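Local structure of beta-lactamase Rm3 (5IQK) at residues A[55-60]-A[65-70]; A[88-91]-A[96-99]; A[183-188]-A[262-267]; A[195-198]-A[202-205]. The protein hydrolyses beta-lactam antibiotics as a zinc-dependent subclass B3 metallo-beta-lactamase, and so probably contributes to antibiotic resistance. All coordinates share one frame; numbering follows the deposited sequence.

Interactions 1 and 2 belong to one half of the fold, where helices 53-62 and 86-93 pack against the seven-stranded mixed sheet, and they touch through Ile57 and Leu89. Interaction 1 is partly buried and apolar apart from one backbone hydrogen bond, with charged side chains on its outer side; interaction 2 is buried and turns on the amide of a single glutamine. Interactions 3 and 4 touch neither of these and are partly buried and polar. Both tie the connection between strand 171-178 and helix 200-212 to a helix, 249-269 in one case and 200-212 in the other; interaction 4 is nested within the loop that interaction 3 closes.

Interaction 1: residues A[55-60]-A[65-70]; sequences KIIANI and FRIEDV
The ring of Phe65 is carried away from Ile60, meeting His42 and Tyr24 edge-to-face, while its CB stays against Ile60 CG2 at 3.7 Å. The second flat group, the Arg66 guanidinium, has Glu68 CB off-centre over one face. Here the chain leaves helix 53-62 and turns back to enter strand 70-74, the second half of the beta-alpha-beta crossover that begins with the parallel neighbour 42-45 in the alpha-beta/beta-alpha sandwich of metallo-beta-lactamases. Arg66 runs along the outside of the turn near two acidic groups, paired by charge alone: NE lies 3.5 Å from Glu68 OE1, and NH1 makes a long approach to Asp69 OD1. Both oxygens are well out of the guanidinium plane, so neither pairing has the direction of a hydrogen bond.

Inside, the isoleucines do the work. Ile60 sends its two branches to different places. CG2, anti to the backbone N, meets Phe65 and the start of Arg66, whereas CD1 reaches Ile67 CD1 at 3.9 Å and only brushes Val70 CG2. Ile67 can answer because its CG1 also stands anti to the backbone N (chi1 -175°), leading that branch toward the helix, where it meets Ile57 CG1 at 4.2 Å. Leu35 of strand 34-36 lies against Ile60 and Val70, and Arg92 of helix 86-93 against Ile57 and Ile67. The backbone closes the turn with one bond across the contact: Phe65 N donates to Ile60 O at 3.1 Å, the donor tilted 29° from the carbonyl plane.

Interaction 2: residues A[88-91]-A[96-99]; sequences ELQR and LVAA
Gln90 reaches from helix 86-93 to Leu96 and Val97 and meets them with its amide nitrogen. With CG anti to the backbone N (chi1 170°) and the chain extended beyond it, the side chain spans the gap between helix and strand; the amide plane is then swung well round about the last bond, chi3 being 89°. NE2 comes to 3.7 Å from Val97 CG2 and 4.0 Å from Leu96 CA, approaches that are van der Waals contacts. Its hydrogen bonds go to Ala95 O, the residue before Leu96, and to Asp130 O, while OE1 takes a weak bond from Lys129 N. The buried amide, itself on the helix, is thus bonded to two backbone pieces, Ala95 and the pair Lys129-Asp130, and the pairings on both ends oppose a flip of the group. Val97 crosses it obliquely, offering CG2, the methyl beside its own backbone N; its CG1 stands anti to that nitrogen. Val128 lies against both side chains. Leu89, one residue earlier on the helix, leans instead on Ile73 of strand 70-74. Strands 70-74 and 96-99 are parallel neighbours, and the chain joining them through helix 86-93 also bears the zinc ligands His77, His79, Asp81 and His82, an arrangement typical of the metallo-beta-lactamase fold.

Interaction 3: residues A[183-188]-A[262-267]; sequences AVSRPG and DSRLDQ
Arg264 NH2 donates to Ser185 OG at 2.8 Å in a nearly straight bond (164°), with the oxygen at the edge of the guanidinium and close to its plane. NH1 adds a weak bond to the same oxygen. Ser185 OG in turn donates to Arg186 O at 2.7 Å, approaching from above that carbonyl's plane, so the hydroxyl proton is directed away from the arginine and the oxygen is left to accept. Two waters complete the edge. One donates to Ala183 O and accepts from NH1 of Arg264 at 3.0 Å; the other accepts from Ser185 N at 2.9 Å and, weakly, from NH1. NE also forms a salt bridge with Glu268, one helical turn on, and NH2 a weak bond with Phe189 O.

CG of Arg264, anti to the backbone N (chi1 170°), lies 4.1 Å from Ala183 CB, and the bend at the next bond (chi2 62°) carries the chain on to Ser185. Ala183 also rests on Leu260 and Leu261, while Val184 turns away toward the zinc ligand His155, its side chain about 6 Å from a bound zinc ion. The chemistry implies that one arginine, probably charged and partly balanced by Glu268, ties the C-terminal helix to a loop bordering the metal site through directed bonds and water.

Interaction 4: residues A[195-198]-A[202-205]; sequences SEYP and ADLR
Tyr197 reaches Asp203 through its hydroxyl, bridging the residues that lead into helix 200-212 and the helix's first turns. From CB the ring leaves with CG anti to the backbone N, chi1 -171°, which turns it in the direction of the helix. The tyrosine packs against Pro153 and Pro157 on its way. Along the rim, CE1 passes 3.2 Å from Asp203 OD2, which sits at the ring edge, in its plane, with CZ similarly near. At the tip, OH donates to OD2 over 2.6 Å, a short bond that uses the anti lone pair, the one pointing away from the other carboxylate oxygen. The carboxylate plane is turned 57° from the ring, and OD2 meets the ring at its edge, not over a face. The carboxylate is gripped on its second oxygen as well: OD1 accepts from Asn199 ND2, which fixes the group's rotation and would probably favour its ionised form.

The tyrosine's own backbone N is held by Ser194 OG. Beyond Asp203, Leu204 and Arg205 face helix 249-269 through Leu261, so the bond sits where the loop after strand 171-178 enters helix 200-212, on the way to strand 218-221, which runs parallel to 171-178.

Interaction 1: residues A[55-60]-A[65-70]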
loop_
_atom_site.group_PDB
_atom_site.type_symbol
_atom_site.label_atom_id
_atom_site.label_comp_id
_atom_site.label_asym_id
_atom_site.label_seq_id
_atom_site.Cartn_x
_atom_site.Cartn_y
_atom_site.Cartn_z
ATOM N N LYS A 55 -7.255 -13.530 -6.103
ATOM C CA LYS A 55 -7.679 -13.586 -4.716
ATOM C C LYS A 55 -8.373 -12.300 -4.329
ATOM O O LYS A 55 -9.405 -12.326 -3.664
ATOM C CB LYS A 55 -6.491 -13.855 -3.803
ATOM C CG LYS A 55 -5.902 -15.238 -3.994
ATOM C CD LYS A 55 -4.976 -15.611 -2.854
ATOM C CE LYS A 55 -4.364 -16.970 -3.071
ATOM N NZ LYS A 55 -3.714 -17.484 -1.816
ATOM N N ILE A 56 -7.807 -11.173 -4.753
ATOM C CA ILE A 56 -8.435 -9.875 -4.497
ATOM C C ILE A 56 -9.820 -9.794 -5.132
ATOM O O ILE A 56 -10.780 -9.370 -4.487
ATOM C CB ILE A 56 -7.564 -8.725 -5.021
ATOM C CG1 ILE A 56 -6.280 -8.640 -4.183
ATOM C CG2 ILE A 56 -8.338 -7.413 -4.961
ATOM C CD1 ILE A 56 -5.176 -7.702 -4.759
ATOM N N ILE A 57 -9.918 -10.219 -6.388
ATOM C CA ILE A 57 -11.190 -10.227 -7.111
ATOM C C ILE A 57 -12.216 -11.124 -6.421
ATOM O O ILE A 57 -13.370 -10.734 -6.261
ATOM C CB ILE A 57 -10.988 -10.672 -8.574
ATOM C CG1 ILE A 57 -10.182 -9.603 -9.328
ATOM C CG2 ILE A 57 -12.330 -10.936 -9.258
ATOM C CD1 ILE A 57 -9.793 -9.984 -10.735
ATOM N N ALA A 58 -11.783 -12.309 -5.993
ATOM C CA ALA A 58 -12.666 -13.232 -5.286
ATOM C C ALA A 58 -13.141 -12.607 -3.979
ATOM O O ALA A 58 -14.315 -12.738 -3.606
ATOM C CB ALA A 58 -11.953 -14.554 -5.019
ATOM N N ASN A 59 -12.231 -11.905 -3.305
ATOM C CA ASN A 59 -12.539 -11.238 -2.045
ATOM C C ASN A 59 -13.523 -10.074 -2.207
ATOM O O ASN A 59 -14.369 -9.858 -1.343
ATOM C CB ASN A 59 -11.251 -10.724 -1.371
ATOM C CG ASN A 59 -10.436 -11.840 -0.734
ATOM O OD1 ASN A 59 -10.931 -12.947 -0.538
ATOM N ND2 ASN A 59 -9.189 -11.539 -0.368
ATOM N N ILE A 60 -13.399 -9.320 -3.296
ATOM C CA ILE A 60 -14.338 -8.245 -3.582
ATOM C C ILE A 60 -15.742 -8.842 -3.739
ATOM O O ILE A 60 -16.698 -8.326 -3.174
ATOM C CB ILE A 60 -13.937 -7.457 -4.846
ATOM C CG1 ILE A 60 -12.637 -6.688 -4.599
ATOM C CG2 ILE A 60 -15.053 -6.496 -5.290
ATOM C CD1 ILE A 60 -12.054 -6.061 -5.845
ATOM N N PHE A 65 -19.500 -7.189 -3.627
ATOM C CA PHE A 65 -19.210 -6.166 -4.630
ATOM C C PHE A 65 -18.649 -6.790 -5.904
ATOM O O PHE A 65 -18.452 -8.003 -5.968
ATOM C CB PHE A 65 -18.242 -5.121 -4.064
ATOM C CG PHE A 65 -18.756 -4.432 -2.828
ATOM C CD1 PHE A 65 -19.806 -3.519 -2.911
ATOM C CD2 PHE A 65 -18.215 -4.716 -1.581
ATOM C CE1 PHE A 65 -20.296 -2.886 -1.778
ATOM C CE2 PHE A 65 -18.696 -4.085 -0.443
ATOM C CZ PHE A 65 -19.742 -3.168 -0.543
ATOM N N ARG A 66 -18.375 -5.961 -6.908
ATOM C CA ARG A 66 -17.886 -6.456 -8.195
ATOM C C ARG A 66 -16.657 -5.691 -8.680
ATOM O O ARG A 66 -16.590 -4.473 -8.545
ATOM C CB ARG A 66 -18.971 -6.370 -9.265
ATOM C CG ARG A 66 -20.283 -7.038 -8.890
ATOM C CD ARG A 66 -21.349 -6.727 -9.911
ATOM N NE ARG A 66 -21.018 -7.287 -11.219
ATOM C CZ ARG A 66 -21.184 -6.645 -12.372
ATOM N NH1 ARG A 66 -21.704 -5.422 -12.387
ATOM N NH2 ARG A 66 -20.855 -7.239 -13.514
ATOM N N ILE A 67 -15.704 -6.419 -9.258
ATOM C CA ILE A 67 -14.495 -5.811 -9.811
ATOM C C ILE A 67 -14.898 -4.873 -10.947
ATOM O O ILE A 67 -14.242 -3.870 -11.204
ATOM C CB ILE A 67 -13.496 -6.881 -10.322
ATOM C CG1 ILE A 67 -12.187 -6.228 -10.793
ATOM C CG2 ILE A 67 -14.117 -7.730 -11.425
ATOM C CD1 ILE A 67 -11.470 -5.490 -9.699
ATOM N N GLU A 68 -16.028 -5.179 -11.588
ATOM C CA GLU A 68 -16.518 -4.382 -12.699
ATOM C C GLU A 68 -16.921 -2.986 -12.239
ATOM O O GLU A 68 -17.049 -2.071 -13.050
ATOM C CB GLU A 68 -17.715 -5.079 -13.372
ATOM C CG GLU A 68 -17.356 -6.351 -14.127
ATOM C CD GLU A 68 -17.309 -7.582 -13.232
ATOM O OE1 GLU A 68 -17.618 -7.466 -12.024
ATOM O OE2 GLU A 68 -16.948 -8.666 -13.736
ATOM N N ASP A 69 -17.143 -2.827 -10.940
ATOM C CA ASP A 69 -17.583 -1.544 -10.404
ATOM C C ASP A 69 -16.429 -0.720 -9.844
ATOM O O ASP A 69 -16.626 0.399 -9.375
ATOM C CB ASP A 69 -18.648 -1.757 -9.332
ATOM C CG ASP A 69 -19.949 -2.291 -9.913
ATOM O OD1 ASP A 69 -20.262 -1.943 -11.069
ATOM O OD2 ASP A 69 -20.648 -3.052 -9.222
ATOM N N VAL A 70 -15.228 -1.285 -9.871
ATOM C CA VAL A 70 -14.041 -0.527 -9.498
ATOM C C VAL A 70 -13.724 0.477 -10.594
ATOM O O VAL A 70 -13.530 0.102 -11.743
ATOM C CB VAL A 70 -12.841 -1.458 -9.253
ATOM C CG1 VAL A 70 -11.531 -0.654 -9.157
ATOM C CG2 VAL A 70 -13.071 -2.265 -7.998
#

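Interaction 2: residues A[88-91]-A[96-99]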
loop_
_atom_site.group_PDB
_atom_site.type_symbol
_atom_site.label_atom_id
_atom_site.label_comp_id
_atom_site.label_asym_id
_atom_site.label_seq_id
_atom_site.Cartn_x
_atom_site.Cartn_y
_atom_site.Cartn_z
ATOM N N GLU A 88 -3.945 -7.291 -14.199
ATOM C CA GLU A 88 -5.160 -8.114 -14.234
ATOM C C GLU A 88 -6.357 -7.370 -13.657
ATOM O O GLU A 88 -7.462 -7.441 -14.197
ATOM C CB GLU A 88 -4.946 -9.431 -13.474
ATOM C CG GLU A 88 -6.191 -10.323 -13.433
ATOM C CD GLU A 88 -5.888 -11.759 -13.016
ATOM O OE1 GLU A 88 -4.716 -12.062 -12.700
ATOM O OE2 GLU A 88 -6.828 -12.587 -13.008
ATOM N N LEU A 89 -6.142 -6.663 -12.552
ATOM C CA LEU A 89 -7.210 -5.893 -11.935
ATOM C C LEU A 89 -7.704 -4.810 -12.890
ATOM O O LEU A 89 -8.917 -4.580 -13.014
ATOM C CB LEU A 89 -6.743 -5.282 -10.616
ATOM C CG LEU A 89 -6.451 -6.318 -9.530
ATOM C CD1 LEU A 89 -5.773 -5.674 -8.338
ATOM C CD2 LEU A 89 -7.750 -7.033 -9.110
ATOM N N GLN A 90 -6.774 -4.173 -13.591
ATOM C CA GLN A 90 -7.146 -3.178 -14.594
ATOM C C GLN A 90 -7.959 -3.791 -15.727
ATOM O O GLN A 90 -8.988 -3.248 -16.118
ATOM C CB GLN A 90 -5.906 -2.496 -15.163
ATOM C CG GLN A 90 -6.177 -1.620 -16.379
ATOM C CD GLN A 90 -5.065 -0.613 -16.590
ATOM O OE1 GLN A 90 -4.080 -0.896 -17.274
ATOM N NE2 GLN A 90 -5.220 0.574 -16.011
ATOM N N ARG A 91 -7.513 -4.930 -16.245
ATOM C CA ARG A 91 -8.234 -5.584 -17.332
ATOM C C ARG A 91 -9.656 -5.954 -16.931
ATOM O O ARG A 91 -10.585 -5.819 -17.727
ATOM C CB ARG A 91 -7.496 -6.833 -17.802
ATOM C CG ARG A 91 -6.367 -6.564 -18.773
ATOM C CD ARG A 91 -5.946 -7.847 -19.474
ATOM N NE ARG A 91 -5.646 -8.920 -18.526
ATOM C CZ ARG A 91 -4.460 -9.097 -17.951
ATOM N NH1 ARG A 91 -3.464 -8.263 -18.218
ATOM N NH2 ARG A 91 -4.270 -10.101 -17.103
ATOM N N LEU A 96 -8.634 3.080 -14.514
ATOM C CA LEU A 96 -7.302 3.675 -14.564
ATOM C C LEU A 96 -6.538 3.389 -13.284
ATOM O O LEU A 96 -7.145 3.220 -12.227
ATOM C CB LEU A 96 -7.380 5.181 -14.788
ATOM C CG LEU A 96 -7.845 5.568 -16.185
ATOM C CD1 LEU A 96 -8.310 7.011 -16.209
ATOM C CD2 LEU A 96 -6.707 5.330 -17.169
ATOM N N VAL A 97 -5.211 3.335 -13.388
ATOM C CA VAL A 97 -4.349 3.142 -12.229
ATOM C C VAL A 97 -3.590 4.434 -11.916
ATOM O O VAL A 97 -2.973 5.027 -12.801
ATOM C CB VAL A 97 -3.336 1.991 -12.452
ATOM C CG1 VAL A 97 -2.308 1.974 -11.360
ATOM C CG2 VAL A 97 -4.055 0.646 -12.527
ATOM N N ALA A 98 -3.635 4.873 -10.664
ATOM C CA ALA A 98 -2.885 6.062 -10.271
ATOM C C ALA A 98 -1.650 5.669 -9.463
ATOM O O ALA A 98 -1.731 4.869 -8.531
ATOM C CB ALA A 98 -3.763 7.017 -9.475
ATOM N N ALA A 99 -0.514 6.241 -9.832
ATOM C CA ALA A 99 0.752 5.946 -9.174
ATOM C C ALA A 99 1.649 7.159 -9.263
ATOM O O ALA A 99 1.427 8.032 -10.105
ATOM C CB ALA A 99 1.418 4.746 -9.803
#

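Interaction 3: residues A[183-188]-A[262-267]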
loop_
_atom_site.group_PDB
_atom_site.type_symbol
_atom_site.label_atom_id
_atom_site.label_comp_id
_atom_site.label_asym_id
_atom_site.label_seq_id
_atom_site.Cartn_x
_atom_site.Cartn_y
_atom_site.Cartn_z
ATOM N N ALA A 183 13.519 0.290 5.715
ATOM C CA ALA A 183 14.806 0.315 5.024
ATOM C C ALA A 183 15.361 -1.100 4.842
ATOM O O ALA A 183 16.258 -1.544 5.583
ATOM C CB ALA A 183 15.807 1.192 5.787
ATOM N N VAL A 184 14.793 -1.807 3.871
ATOM C CA VAL A 184 15.268 -3.122 3.474
ATOM C C VAL A 184 15.614 -3.054 1.988
ATOM O O VAL A 184 15.106 -2.189 1.263
ATOM C CB VAL A 184 14.218 -4.218 3.720
ATOM C CG1 VAL A 184 13.804 -4.225 5.173
ATOM C CG2 VAL A 184 12.996 -3.959 2.841
ATOM N N SER A 185 16.486 -3.955 1.538
ATOM C CA SER A 185 17.019 -3.897 0.177
ATOM C C SER A 185 17.600 -5.242 -0.243
ATOM O O SER A 185 17.627 -6.187 0.542
ATOM C CB SER A 185 18.127 -2.840 0.086
ATOM O OG SER A 185 19.263 -3.294 0.811
ATOM N N ARG A 186 18.106 -5.318 -1.470
ATOM C CA ARG A 186 18.976 -6.427 -1.799
ATOM C C ARG A 186 20.265 -6.293 -0.978
ATOM O O ARG A 186 20.658 -5.177 -0.589
ATOM C CB ARG A 186 19.276 -6.464 -3.300
ATOM C CG ARG A 186 20.244 -5.364 -3.828
ATOM C CD ARG A 186 20.099 -5.369 -5.332
ATOM N NE ARG A 186 20.889 -4.423 -6.131
ATOM C CZ ARG A 186 20.634 -3.115 -6.242
ATOM N NH1 ARG A 186 21.366 -2.369 -7.054
ATOM N NH2 ARG A 186 19.682 -2.534 -5.515
ATOM N N PRO A 187 20.910 -7.425 -0.666
ATOM C CA PRO A 187 22.183 -7.309 0.046
ATOM C C PRO A 187 23.185 -6.476 -0.745
ATOM O O PRO A 187 23.236 -6.546 -1.975
ATOM C CB PRO A 187 22.647 -8.766 0.182
ATOM C CG PRO A 187 21.359 -9.541 0.218
ATOM C CD PRO A 187 20.470 -8.826 -0.791
ATOM N N GLY A 188 23.946 -5.657 -0.040
ATOM C CA GLY A 188 24.962 -4.853 -0.691
ATOM C C GLY A 188 24.526 -3.432 -0.992
ATOM O O GLY A 188 25.375 -2.555 -1.091
ATOM N N ASP A 262 17.651 3.112 12.168
ATOM C CA ASP A 262 18.823 3.292 13.029
ATOM C C ASP A 262 19.704 2.051 13.041
ATOM O O ASP A 262 20.934 2.145 12.963
ATOM C CB ASP A 262 18.414 3.622 14.467
ATOM C CG ASP A 262 17.793 4.997 14.603
ATOM O OD1 ASP A 262 18.072 5.866 13.750
ATOM O OD2 ASP A 262 17.037 5.212 15.577
ATOM N N SER A 263 19.068 0.889 13.129
ATOM C CA SER A 263 19.787 -0.381 13.117
ATOM C C SER A 263 20.459 -0.620 11.782
ATOM O O SER A 263 21.587 -1.109 11.723
ATOM C CB SER A 263 18.848 -1.547 13.418
ATOM O OG SER A 263 18.409 -1.505 14.757
ATOM N N ARG A 264 19.736 -0.306 10.713
ATOM C CA ARG A 264 20.230 -0.513 9.360
ATOM C C ARG A 264 21.465 0.345 9.098
ATOM O O ARG A 264 22.483 -0.156 8.605
ATOM C CB ARG A 264 19.120 -0.200 8.346
ATOM C CG ARG A 264 19.575 -0.148 6.893
ATOM C CD ARG A 264 20.136 -1.472 6.425
ATOM N NE ARG A 264 20.625 -1.378 5.055
ATOM C CZ ARG A 264 20.169 -2.095 4.039
ATOM N NH1 ARG A 264 19.212 -2.996 4.238
ATOM N NH2 ARG A 264 20.686 -1.917 2.826
ATOM N N LEU A 265 21.382 1.626 9.452
ATOM C CA LEU A 265 22.517 2.542 9.298
ATOM C C LEU A 265 23.715 2.113 10.127
ATOM O O LEU A 265 24.857 2.283 9.707
ATOM C CB LEU A 265 22.108 3.968 9.668
ATOM C CG LEU A 265 21.081 4.540 8.689
ATOM C CD1 LEU A 265 20.687 5.973 9.054
ATOM C CD2 LEU A 265 21.622 4.459 7.265
ATOM N N ASP A 266 23.464 1.565 11.310
ATOM C CA ASP A 266 24.562 1.060 12.119
ATOM C C ASP A 266 25.235 -0.118 11.409
ATOM O O ASP A 266 26.457 -0.213 11.389
ATOM C CB ASP A 266 24.081 0.660 13.515
ATOM C CG ASP A 266 25.189 0.074 14.360
ATOM O OD1 ASP A 266 26.111 0.828 14.747
ATOM O OD2 ASP A 266 25.141 -1.143 14.631
ATOM N N GLN A 267 24.441 -0.992 10.796
ATOM C CA GLN A 267 24.995 -2.126 10.049
ATOM C C GLN A 267 25.781 -1.665 8.822
ATOM O O GLN A 267 26.824 -2.231 8.511
ATOM C CB GLN A 267 23.875 -3.091 9.636
ATOM C CG GLN A 267 23.235 -3.832 10.811
ATOM C CD GLN A 267 21.911 -4.503 10.451
ATOM O OE1 GLN A 267 21.446 -4.417 9.314
ATOM N NE2 GLN A 267 21.295 -5.162 11.429
HETATM O O HOH W 1 17.604 -3.871 6.592
HETATM O O HOH W 2 17.596 -5.615 3.670
#

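Interaction 4: residues A[195-198]-A[202-205]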
loop_
_atom_site.group_PDB
_atom_site.type_symbol
_atom_site.label_atom_id
_atom_site.label_comp_id
_atom_site.label_asym_id
_atom_site.label_seq_id
_atom_site.Cartn_x
_atom_site.Cartn_y
_atom_site.Cartn_z
ATOM N N SER A 195 24.737 5.573 -5.189
ATOM C CA SER A 195 24.969 6.559 -6.238
ATOM C C SER A 195 23.724 6.706 -7.120
ATOM O O SER A 195 23.509 7.762 -7.728
ATOM C CB SER A 195 26.165 6.162 -7.101
ATOM O OG SER A 195 25.979 4.857 -7.631
ATOM N N GLU A 196 22.901 5.660 -7.172
ATOM C CA GLU A 196 21.675 5.678 -7.981
ATOM C C GLU A 196 20.502 6.258 -7.212
ATOM O O GLU A 196 19.605 6.870 -7.802
ATOM C CB GLU A 196 21.324 4.266 -8.474
ATOM C CG GLU A 196 22.390 3.670 -9.384
ATOM C CD GLU A 196 22.483 4.378 -10.722
ATOM O OE1 GLU A 196 23.604 4.479 -11.257
ATOM O OE2 GLU A 196 21.442 4.837 -11.240
ATOM N N TYR A 197 20.505 6.075 -5.893
ATOM C CA TYR A 197 19.428 6.619 -5.066
ATOM C C TYR A 197 20.015 7.462 -3.935
ATOM O O TYR A 197 19.885 7.111 -2.760
ATOM C CB TYR A 197 18.551 5.479 -4.513
ATOM C CG TYR A 197 17.270 5.908 -3.807
ATOM C CD1 TYR A 197 16.815 7.227 -3.862
ATOM C CD2 TYR A 197 16.522 4.987 -3.078
ATOM C CE1 TYR A 197 15.637 7.612 -3.203
ATOM C CE2 TYR A 197 15.340 5.363 -2.424
ATOM C CZ TYR A 197 14.912 6.676 -2.491
ATOM O OH TYR A 197 13.757 7.040 -1.835
ATOM N N PRO A 198 20.634 8.604 -4.288
ATOM C CA PRO A 198 21.334 9.389 -3.268
ATOM C C PRO A 198 20.397 10.059 -2.291
ATOM O O PRO A 198 20.842 10.401 -1.196
ATOM C CB PRO A 198 22.100 10.434 -4.091
ATOM C CG PRO A 198 21.331 10.567 -5.347
ATOM C CD PRO A 198 20.814 9.179 -5.634
ATOM N N ALA A 202 17.245 11.307 2.890
ATOM C CA ALA A 202 16.400 12.496 2.932
ATOM C C ALA A 202 14.933 12.106 2.705
ATOM O O ALA A 202 14.028 12.619 3.373
ATOM C CB ALA A 202 16.856 13.508 1.899
ATOM N N ASP A 203 14.705 11.195 1.764
ATOM C CA ASP A 203 13.347 10.683 1.519
ATOM C C ASP A 203 12.731 10.015 2.749
ATOM O O ASP A 203 11.593 10.334 3.133
ATOM C CB ASP A 203 13.348 9.676 0.368
ATOM C CG ASP A 203 13.329 10.332 -0.986
ATOM O OD1 ASP A 203 13.287 11.575 -1.043
ATOM O OD2 ASP A 203 13.377 9.602 -1.995
ATOM N N LEU A 204 13.468 9.086 3.355
ATOM C CA LEU A 204 12.970 8.387 4.540
ATOM C C LEU A 204 12.664 9.349 5.683
ATOM O O LEU A 204 11.602 9.250 6.298
ATOM C CB LEU A 204 13.971 7.323 5.007
ATOM C CG LEU A 204 14.018 5.982 4.263
ATOM C CD1 LEU A 204 15.261 5.201 4.660
ATOM C CD2 LEU A 204 12.762 5.153 4.535
ATOM N N ARG A 205 13.575 10.281 5.965
ATOM C CA ARG A 205 13.349 11.233 7.046
ATOM C C ARG A 205 12.120 12.101 6.809
ATOM O O ARG A 205 11.357 12.361 7.734
ATOM C CB ARG A 205 14.564 12.149 7.264
ATOM C CG ARG A 205 15.876 11.432 7.513
ATOM C CD ARG A 205 15.896 10.812 8.895
ATOM N NE ARG A 205 17.165 10.155 9.190
ATOM C CZ ARG A 205 17.324 9.268 10.166
ATOM N NH1 ARG A 205 16.286 8.940 10.931
ATOM N NH2 ARG A 205 18.509 8.706 10.371
#